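Local coordinates for cell surface protein (Faecalibacterium prausnitzii A2-165, PDB 4GT6) that is of unknown function but probably binds other proteins at the cell surface through its leucine-rich repeats, at residues 172-177 against 199-204; 21-26 against 48-53. All coordinates share one frame; numbering follows the deposited sequence.

Contact 1 of 2, residues 172-177 against 199-204. With EDO (1,2-ethanediol), chain G; EDO (1,2-ethanediol), chain L; EDO (1,2-ethanediol), chain F.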
loop_
_atom_site.group_PDB
_atom_site.type_symbol
_atom_site.label_atom_id
_atom_site.label_comp_id
_atom_site.label_asym_id
_atom_site.label_seq_id
_atom_site.Cartn_x
_atom_site.Cartn_y
_atom_site.Cartn_z
ATOM N N THR A 172 -13.429 9.893 0.551
ATOM C CA THR A 172 -13.164 10.554 1.838
ATOM C C THR A 172 -12.013 9.887 2.592
ATOM O O THR A 172 -11.554 10.434 3.605
ATOM C CB THR A 172 -14.413 10.590 2.739
ATOM O OG1 THR A 172 -14.662 9.279 3.257
ATOM C CG2 THR A 172 -15.637 11.151 2.029
ATOM N N ALA A 173 -11.597 8.688 2.153
ATOM C CA ALA A 173 -10.527 7.967 2.837
ATOM C C ALA A 173 -9.715 7.148 1.885
ATOM O O ALA A 173 -10.258 6.551 0.959
ATOM C CB ALA A 173 -11.089 7.063 3.943
ATOM N N ILE A 174 -8.399 7.134 2.104
ATOM C CA ILE A 174 -7.447 6.285 1.376
ATOM C C ILE A 174 -6.878 5.408 2.462
ATOM O O ILE A 174 -6.083 5.883 3.271
ATOM C CB ILE A 174 -6.385 7.086 0.583
ATOM C CG1 ILE A 174 -7.038 8.026 -0.434
ATOM C CG2 ILE A 174 -5.364 6.134 -0.083
ATOM C CD1 ILE A 174 -6.033 9.104 -0.992
ATOM N N GLU A 175 -7.294 4.138 2.517
ATOM C CA GLU A 175 -6.949 3.303 3.668
ATOM C C GLU A 175 -5.516 2.782 3.636
ATOM O O GLU A 175 -4.793 2.963 2.653
ATOM C CB GLU A 175 -7.978 2.153 3.876
ATOM C CG GLU A 175 -9.445 2.601 3.988
ATOM C CD GLU A 175 -9.871 3.506 5.142
ATOM O OE1 GLU A 175 -9.006 3.953 5.930
ATOM O OE2 GLU A 175 -11.087 3.789 5.245
ATOM N N GLU A 176 -5.099 2.154 4.729
ATOM C CA GLU A 176 -3.748 1.625 4.880
ATOM C C GLU A 176 -3.276 0.827 3.684
ATOM O O GLU A 176 -4.017 -0.033 3.188
ATOM C CB GLU A 176 -3.681 0.692 6.103
ATOM C CG GLU A 176 -3.696 1.411 7.435
ATOM C CD GLU A 176 -3.592 0.508 8.650
ATOM O OE1 GLU A 176 -3.567 -0.733 8.476
ATOM O OE2 GLU A 176 -3.562 1.046 9.783
ATOM N N ARG A 177 -2.024 1.096 3.240
ATOM C CA ARG A 177 -1.340 0.357 2.163
ATOM C C ARG A 177 -2.103 0.368 0.818
ATOM O O ARG A 177 -1.795 -0.441 -0.061
ATOM C CB ARG A 177 -1.070 -1.116 2.599
ATOM C CG ARG A 177 -0.415 -1.250 3.988
ATOM C CD ARG A 177 -0.060 -2.682 4.399
ATOM N NE ARG A 177 0.820 -3.372 3.450
ATOM C CZ ARG A 177 2.130 -3.171 3.338
ATOM N NH1 ARG A 177 2.742 -2.274 4.101
ATOM N NH2 ARG A 177 2.835 -3.853 2.445
ATOM N N ASN A 199 1.096 3.905 5.573
ATOM C CA ASN A 199 1.753 3.282 4.423
ATOM C C ASN A 199 0.919 3.267 3.135
ATOM O O ASN A 199 1.282 2.546 2.198
ATOM C CB ASN A 199 2.186 1.841 4.787
ATOM C CG ASN A 199 3.327 1.804 5.757
ATOM O OD1 ASN A 199 4.252 2.606 5.664
ATOM N ND2 ASN A 199 3.262 0.913 6.750
ATOM N N ALA A 200 -0.114 4.123 3.029
ATOM C CA ALA A 200 -0.915 4.235 1.790
ATOM C C ALA A 200 -0.020 4.487 0.588
ATOM O O ALA A 200 -0.309 3.995 -0.496
ATOM C CB ALA A 200 -1.928 5.378 1.920
ATOM N N PHE A 201 1.091 5.256 0.779
ATOM C CA PHE A 201 2.005 5.574 -0.312
ATOM C C PHE A 201 3.444 5.100 -0.026
ATOM O O PHE A 201 4.396 5.598 -0.639
ATOM C CB PHE A 201 1.961 7.091 -0.610
ATOM C CG PHE A 201 0.590 7.514 -1.086
ATOM C CD1 PHE A 201 0.135 7.159 -2.357
ATOM C CD2 PHE A 201 -0.271 8.213 -0.243
ATOM C CE1 PHE A 201 -1.144 7.535 -2.791
ATOM C CE2 PHE A 201 -1.554 8.589 -0.675
ATOM C CZ PHE A 201 -1.977 8.257 -1.951
ATOM N N SER A 202 3.599 4.068 0.817
ATOM C CA SER A 202 4.938 3.522 1.067
ATOM C C SER A 202 5.445 2.799 -0.198
ATOM O O SER A 202 4.639 2.385 -1.049
ATOM C CB SER A 202 4.930 2.576 2.262
ATOM O OG SER A 202 4.161 1.414 1.966
ATOM N N GLU A 203 6.782 2.770 -0.388
ATOM C CA GLU A 203 7.413 2.108 -1.543
ATOM C C GLU A 203 6.894 2.631 -2.917
ATOM O O GLU A 203 6.802 1.869 -3.868
ATOM C CB GLU A 203 7.235 0.568 -1.447
ATOM C CG GLU A 203 7.897 -0.042 -0.222
ATOM C CD GLU A 203 7.675 -1.543 -0.169
ATOM O OE1 GLU A 203 8.260 -2.253 -1.012
ATOM O OE2 GLU A 203 6.847 -1.997 0.646
ATOM N N CYS A 204 6.557 3.921 -3.021
ATOM C CA CYS A 204 6.158 4.486 -4.309
ATOM C C CYS A 204 7.423 5.066 -4.939
ATOM O O CYS A 204 7.683 6.271 -4.897
ATOM C CB CYS A 204 5.048 5.512 -4.146
ATOM S SG CYS A 204 3.431 4.762 -3.798
HETATM C C1 EDO G . 6.488 -1.970 4.427
HETATM O O1 EDO G . 5.250 -2.112 5.107
HETATM C C2 EDO G . 6.443 -0.663 3.599
HETATM O O2 EDO G . 5.496 -0.784 2.567
HETATM C C1 EDO L . 4.548 -0.200 9.797
HETATM O O1 EDO L . 5.257 0.689 8.950
HETATM C C2 EDO L . 4.112 0.457 11.119
HETATM O O2 EDO L . 3.013 1.302 10.877
HETATM C C1 EDO F . 0.454 7.611 5.634
HETATM O O1 EDO F . 1.586 6.754 5.950
HETATM C C2 EDO F . -0.352 7.922 6.937
HETATM O O2 EDO F . -1.214 9.065 6.848
HETATM O O HOH W 1 1.485 -1.223 7.121
#
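The carbonyl oxygen of Asn199 is gripped from several directions: Arg177 CA reaches it across the contact at 3.4 Å in a fairly straight CA-H...O approach (158° at the hydrogen), Ser202 N closes a type I beta turn on it at 3.1 Å, and the hydroxyl of Thr180 bonds to it as well. Arg177 and Asn199 both have the positive phi of a left-handed conformation, and their side chains run alongside each other, CG of Arg177 lying 4.1 Å from CB of Asn199. Their flat ends stand nearly perpendicular, the guanidinium and amide planes 81° apart. The amide is fixed by His259 at OD1, while ND2 gives a hydrogen to a water at 2.8 Å. In one of its two conformers Arg177, bent at chi3 (56°), brings NH1 2.7 Å from O1 of an ethanediol probably left from the crystallisation liquor, so this link is tentative. Inward from these polar groups, Ile174 sets its CG2 methyl 4.0 Å from CB of Ala200, and its CD1 comes in at the edge of the Phe201 ring, 4.3 Å from CZ. The Phe179 ring meets that of Phe201 with the two planes nearly parallel. Neighbouring turns of the leucine-rich solenoid thus meet here through an apolar interior and a polar outer corner, where direct hydrogen bonds between the two segments give way to water and third residues.

Contact 2 of 2, residues 21-26 against 48-53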
loop_
_atom_site.group_PDB
_atom_site.type_symbol
_atom_site.label_atom_id
_atom_site.label_comp_id
_atom_site.label_asym_id
_atom_site.label_seq_id
_atom_site.Cartn_x
_atom_site.Cartn_y
_atom_site.Cartn_z
ATOM N N ASP A 21 -34.744 -11.330 -4.782
ATOM C CA ASP A 21 -35.307 -10.481 -5.850
ATOM C C ASP A 21 -35.488 -11.272 -7.162
ATOM O O ASP A 21 -35.589 -10.667 -8.229
ATOM C CB ASP A 21 -34.411 -9.245 -6.082
ATOM C CG ASP A 21 -33.043 -9.560 -6.656
ATOM O OD1 ASP A 21 -32.660 -10.751 -6.669
ATOM O OD2 ASP A 21 -32.340 -8.606 -7.080
ATOM N N ASN A 22 -35.529 -12.615 -7.084
ATOM C CA ASN A 22 -35.728 -13.495 -8.258
ATOM C C ASN A 22 -34.589 -13.418 -9.297
ATOM O O ASN A 22 -34.812 -13.658 -10.478
ATOM C CB ASN A 22 -37.089 -13.238 -8.927
ATOM C CG ASN A 22 -38.215 -13.755 -8.093
ATOM O OD1 ASN A 22 -38.047 -14.684 -7.288
ATOM N ND2 ASN A 22 -39.381 -13.171 -8.273
ATOM N N THR A 23 -33.369 -13.178 -8.824
ATOM C CA THR A 23 -32.148 -13.296 -9.616
ATOM C C THR A 23 -31.419 -14.516 -9.062
ATOM O O THR A 23 -31.849 -15.076 -8.043
ATOM C CB THR A 23 -31.283 -12.033 -9.562
ATOM O OG1 THR A 23 -30.866 -11.805 -8.206
ATOM C CG2 THR A 23 -31.971 -10.804 -10.180
ATOM N N ALA A 24 -30.296 -14.893 -9.690
ATOM C CA ALA A 24 -29.468 -15.990 -9.219
ATOM C C ALA A 24 -28.056 -15.515 -8.955
ATOM O O ALA A 24 -27.575 -14.565 -9.582
ATOM C CB ALA A 24 -29.437 -17.112 -10.252
ATOM N N THR A 25 -27.379 -16.208 -8.041
ATOM C CA THR A 25 -25.962 -16.003 -7.754
ATOM C C THR A 25 -25.237 -17.260 -8.148
ATOM O O THR A 25 -25.612 -18.327 -7.651
ATOM C CB THR A 25 -25.742 -15.669 -6.271
ATOM O OG1 THR A 25 -26.371 -14.417 -5.981
ATOM C CG2 THR A 25 -24.214 -15.638 -5.879
ATOM N N ILE A 26 -24.202 -17.153 -9.004
ATOM C CA ILE A 26 -23.341 -18.313 -9.356
ATOM C C ILE A 26 -22.531 -18.675 -8.118
ATOM O O ILE A 26 -21.872 -17.805 -7.561
ATOM C CB ILE A 26 -22.397 -17.988 -10.552
ATOM C CG1 ILE A 26 -23.167 -17.629 -11.849
ATOM C CG2 ILE A 26 -21.360 -19.129 -10.776
ATOM C CD1 ILE A 26 -24.184 -18.607 -12.324
ATOM N N ILE A 48 -36.857 -18.784 -15.192
ATOM C CA ILE A 48 -35.563 -18.296 -15.688
ATOM C C ILE A 48 -35.115 -17.187 -14.732
ATOM O O ILE A 48 -35.904 -16.309 -14.384
ATOM C CB ILE A 48 -35.712 -17.809 -17.162
ATOM C CG1 ILE A 48 -36.001 -19.021 -18.094
ATOM C CG2 ILE A 48 -34.464 -17.038 -17.628
ATOM C CD1 ILE A 48 -36.479 -18.678 -19.529
ATOM N N TYR A 49 -33.854 -17.240 -14.305
ATOM C CA TYR A 49 -33.287 -16.282 -13.383
ATOM C C TYR A 49 -32.152 -15.540 -14.021
ATOM O O TYR A 49 -31.170 -16.171 -14.374
ATOM C CB TYR A 49 -32.762 -16.989 -12.108
ATOM C CG TYR A 49 -33.855 -17.674 -11.325
ATOM C CD1 TYR A 49 -34.287 -18.957 -11.666
ATOM C CD2 TYR A 49 -34.467 -17.043 -10.250
ATOM C CE1 TYR A 49 -35.335 -19.572 -10.980
ATOM C CE2 TYR A 49 -35.516 -17.645 -9.558
ATOM C CZ TYR A 49 -35.924 -18.928 -9.908
ATOM O OH TYR A 49 -36.956 -19.523 -9.228
ATOM N N PRO A 50 -32.186 -14.201 -14.101
ATOM C CA PRO A 50 -30.962 -13.477 -14.518
ATOM C C PRO A 50 -29.868 -13.662 -13.466
ATOM O O PRO A 50 -30.172 -13.735 -12.268
ATOM C CB PRO A 50 -31.415 -11.997 -14.554
ATOM C CG PRO A 50 -32.909 -12.048 -14.520
ATOM C CD PRO A 50 -33.249 -13.261 -13.707
ATOM N N VAL A 51 -28.596 -13.746 -13.890
ATOM C CA VAL A 51 -27.473 -13.892 -12.952
ATOM C C VAL A 51 -27.008 -12.493 -12.513
ATOM O O VAL A 51 -26.426 -11.755 -13.310
ATOM C CB VAL A 51 -26.342 -14.728 -13.596
ATOM C CG1 VAL A 51 -25.079 -14.727 -12.733
ATOM C CG2 VAL A 51 -26.823 -16.161 -13.859
ATOM N N SER A 52 -27.246 -12.143 -11.243
ATOM C CA SER A 52 -26.908 -10.809 -10.712
ATOM C C SER A 52 -25.583 -10.793 -9.961
ATOM O O SER A 52 -25.049 -9.710 -9.685
ATOM C CB SER A 52 -28.015 -10.310 -9.776
ATOM O OG SER A 52 -28.108 -11.187 -8.665
ATOM N N LYS A 53 -25.040 -11.979 -9.626
ATOM C CA LYS A 53 -23.818 -12.000 -8.832
ATOM C C LYS A 53 -22.945 -13.197 -9.117
ATOM O O LYS A 53 -23.440 -14.311 -9.324
ATOM C CB LYS A 53 -24.193 -11.980 -7.315
ATOM C CG LYS A 53 -22.993 -12.111 -6.357
ATOM C CD LYS A 53 -23.419 -11.980 -4.887
ATOM C CE LYS A 53 -22.237 -12.116 -3.932
ATOM N NZ LYS A 53 -22.752 -12.123 -2.523
HETATM O O HOH W 2 -36.747 -14.789 -12.177
#
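Ala24 pairs with Val51 and Thr25 with Lys53 in parallel register, the extra residue Ser52 forming a beta bulge where the short strand axes diverge by 58°. Ala24 N bonds to Pro50 O at 2.8 Å, Ala24 O takes Ser52 N at 3.0 Å, and Ile26 N resumes the pairing at Lys53 O. The bulge leaves Lys53 N buried without a partner. On the face of Ala24 and Val51, the alanine methyl rests 3.8 Å from CB of Tyr49, and Ile26 lays CG1 across Val51 CG1 at about a right angle, 3.6 Å away. On the other face Lys53, fully extended with CG anti to its N (chi1 175°), runs alongside Thr25, its CG 3.8 Å from the CG2 methyl. At the margin, Thr23 OG1 donates to Asp21 OD1 at 2.6 Å, meeting the carboxylate on its syn side, receives Asn19 ND2, and lies 2.9 Å from Ser52 OG. A valine in place of Thr23 would probably leave Asp21 and the bulge hydroxyl of Ser52 without this shared mate, freeing both to turn. Within the sheet, apolar side chains pack on the face of Ala24 and Val51, while backbone bonds carry the pairing across the bulge at the cost of the partnerless Lys53 N, and the hydroxyls of Thr23 and Ser52 add a polar link beside it.

In the fold
The two contacts share no strand and lie far apart, their centres about 36 Å from each other. Contact 1 sits near the middle of the chain, where strand 173-174 of a small parallel sheet leads into a corner facing the next turn; contact 2 belongs to the mixed sheet at the N-terminal end. Both are partly buried, yet they solve cohesion differently. Residues 21-26 and 48-53 are joined directly by backbone hydrogen bonds, as befits paired strands, and bury about 501 Å². Residues 172-177 and 199-204 bury about 300 Å² and rely on side-chain shape and mediated polar links, the strand pairing having ended just before the corner.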